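Local coordinates for protein glycoside hydrolase family 5 (Aspergillus oryzae, PDB 6LA0) that acts as a rutinosidase, a secreted family 5 glycoside hydrolase that splits the disaccharide rutinose from flavonoid glycosides such as rutin, at residues 273-278 / 301-306. Residues are numbered along the deposited sequence; the frame is centred on the assembly and turned at random.
Sequences ETLPAR and IQTLYQ
In the beta-alpha-beta unit formed by strand 257-265, helix 275-285 and strand 294-303, the first turn of the helix packs against the end of the second strand, with Leu275 lying against Ile301 and Thr303. Leucine suits this place because its branched end offers two methyls at once. The methyl of Thr303 faces both of them, CG2 standing 4.0 Å from Leu275 CD1 and the same distance from CD2. Leu275 CD2 also reaches the strand backbone, 3.6 Å from the carbonyl oxygen of Ile301, and touches that residue's branched carbon at 4.1 Å between Leu275 CD2 and Ile301 CB. Isoleucine suits position 301 because its CB branch lies close to the backbone, where it meets the leucine methyl. The Leu275 side chain reaches across because CG stands anti to the backbone N. Outside these two segments, Leu275 also touches Tyr265 of strand 257-265 and Asn315 of helix 312-326, and thus lies among several elements of the barrel wall.

Thr303 suits a place between an apolar neighbour and a polar loop: its CG2 lies anti to the carbonyl carbon and gives the leucine an apolar surface, while chi1 of 59° directs OG1 to the following loop. There Thr303 OG1 donates a 2.8 Å hydrogen bond to Tyr305 O. The bond bends to 144° at the carbonyl; it satisfies the buried hydroxyl and ties Thr303 to the loop that follows. Farther out, a water joins the two loops: it accepts from Glu273 N and donates to Gln306 O at 2.8 Å. Apolar packing of a helix start beside the carboxyl end of the following parallel strand is typical of the beta-alpha-beta crossovers that build a TIM barrel.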
# COMPACT_ATOMS: atom_id res chain seq x y z
N GLU A 273 -18.32 17.73 -4.98
CA GLU A 273 -19.05 18.02 -6.21
C GLU A 273 -18.17 17.83 -7.44
O GLU A 273 -18.53 17.07 -8.35
CB GLU A 273 -19.56 19.45 -6.16
CG GLU A 273 -20.57 19.68 -7.30
CD GLU A 273 -20.18 20.71 -8.37
OE1 GLU A 273 -19.77 21.84 -8.03
OE2 GLU A 273 -20.48 20.42 -9.55
N THR A 274 -16.97 18.40 -7.42
CA THR A 274 -16.10 18.45 -8.59
C THR A 274 -15.09 17.32 -8.62
O THR A 274 -14.25 17.28 -9.53
CB THR A 274 -15.37 19.80 -8.62
OG1 THR A 274 -14.67 19.98 -7.39
CG2 THR A 274 -16.39 20.96 -8.81
N LEU A 275 -15.15 16.41 -7.65
CA LEU A 275 -14.15 15.35 -7.59
C LEU A 275 -14.12 14.46 -8.83
O LEU A 275 -13.00 14.11 -9.25
CB LEU A 275 -14.35 14.50 -6.33
CG LEU A 275 -13.34 13.37 -6.17
CD1 LEU A 275 -11.90 13.90 -6.11
CD2 LEU A 275 -13.71 12.57 -4.93
N PRO A 276 -15.24 14.06 -9.45
CA PRO A 276 -15.12 13.11 -10.58
C PRO A 276 -14.27 13.62 -11.72
O PRO A 276 -13.46 12.86 -12.28
CB PRO A 276 -16.58 12.89 -11.01
CG PRO A 276 -17.38 13.18 -9.77
CD PRO A 276 -16.66 14.31 -9.11
N ALA A 277 -14.43 14.89 -12.11
CA ALA A 277 -13.57 15.46 -13.14
C ALA A 277 -12.09 15.26 -12.80
O ALA A 277 -11.29 14.90 -13.66
CB ALA A 277 -13.88 16.95 -13.33
N ARG A 278 -11.73 15.46 -11.53
CA ARG A 278 -10.33 15.29 -11.13
C ARG A 278 -9.90 13.84 -11.18
O ARG A 278 -8.77 13.53 -11.57
CB ARG A 278 -10.10 15.85 -9.73
CG ARG A 278 -8.76 16.56 -9.58
CD ARG A 278 -8.70 17.79 -10.49
NE ARG A 278 -9.56 18.88 -10.02
CZ ARG A 278 -9.20 19.80 -9.13
NH1 ARG A 278 -7.98 19.77 -8.59
NH2 ARG A 278 -10.05 20.76 -8.78
N ILE A 301 -11.51 9.01 -1.37
CA ILE A 301 -12.40 10.05 -1.89
C ILE A 301 -12.50 11.29 -1.01
O ILE A 301 -13.26 12.21 -1.35
CB ILE A 301 -13.83 9.52 -2.16
CG1 ILE A 301 -14.49 9.01 -0.87
CG2 ILE A 301 -13.81 8.47 -3.28
CD1 ILE A 301 -16.02 9.00 -0.91
N GLN A 302 -11.78 11.38 0.11
CA GLN A 302 -11.88 12.60 0.91
C GLN A 302 -11.22 13.75 0.16
O GLN A 302 -10.10 13.60 -0.34
CB GLN A 302 -11.23 12.46 2.28
CG GLN A 302 -11.44 13.73 3.11
CD GLN A 302 -10.44 13.93 4.23
OE1 GLN A 302 -9.92 12.97 4.81
NE2 GLN A 302 -10.17 15.19 4.54
N THR A 303 -11.90 14.89 0.09
CA THR A 303 -11.34 16.07 -0.55
C THR A 303 -10.97 17.09 0.52
O THR A 303 -11.40 16.98 1.67
CB THR A 303 -12.34 16.67 -1.56
OG1 THR A 303 -13.55 17.02 -0.87
CG2 THR A 303 -12.66 15.65 -2.64
N LEU A 304 -10.15 18.06 0.15
CA LEU A 304 -9.78 19.06 1.14
C LEU A 304 -10.99 19.86 1.59
O LEU A 304 -11.16 20.12 2.79
CB LEU A 304 -8.69 19.98 0.60
CG LEU A 304 -8.25 21.12 1.53
CD1 LEU A 304 -7.71 20.56 2.84
CD2 LEU A 304 -7.21 21.98 0.84
N TYR A 305 -11.88 20.23 0.66
CA TYR A 305 -13.02 21.10 0.95
C TYR A 305 -14.36 20.42 0.69
O TYR A 305 -14.47 19.51 -0.14
CB TYR A 305 -12.96 22.39 0.12
CG TYR A 305 -11.75 23.25 0.40
CD1 TYR A 305 -11.54 23.80 1.66
CD2 TYR A 305 -10.80 23.49 -0.59
CE1 TYR A 305 -10.43 24.58 1.91
CE2 TYR A 305 -9.69 24.27 -0.34
CZ TYR A 305 -9.52 24.81 0.92
OH TYR A 305 -8.42 25.59 1.19
N GLN A 306 -15.38 20.86 1.43
CA GLN A 306 -16.80 20.58 1.17
C GLN A 306 -17.07 19.09 0.92
O GLN A 306 -17.60 18.69 -0.11
CB GLN A 306 -17.29 21.42 -0.01
CG GLN A 306 -17.41 22.88 0.33
CD GLN A 306 -17.99 23.68 -0.81
OE1 GLN A 306 -19.21 23.72 -0.99
NE2 GLN A 306 -17.12 24.31 -1.59
O HOH W 1 -19.13 19.26 -2.44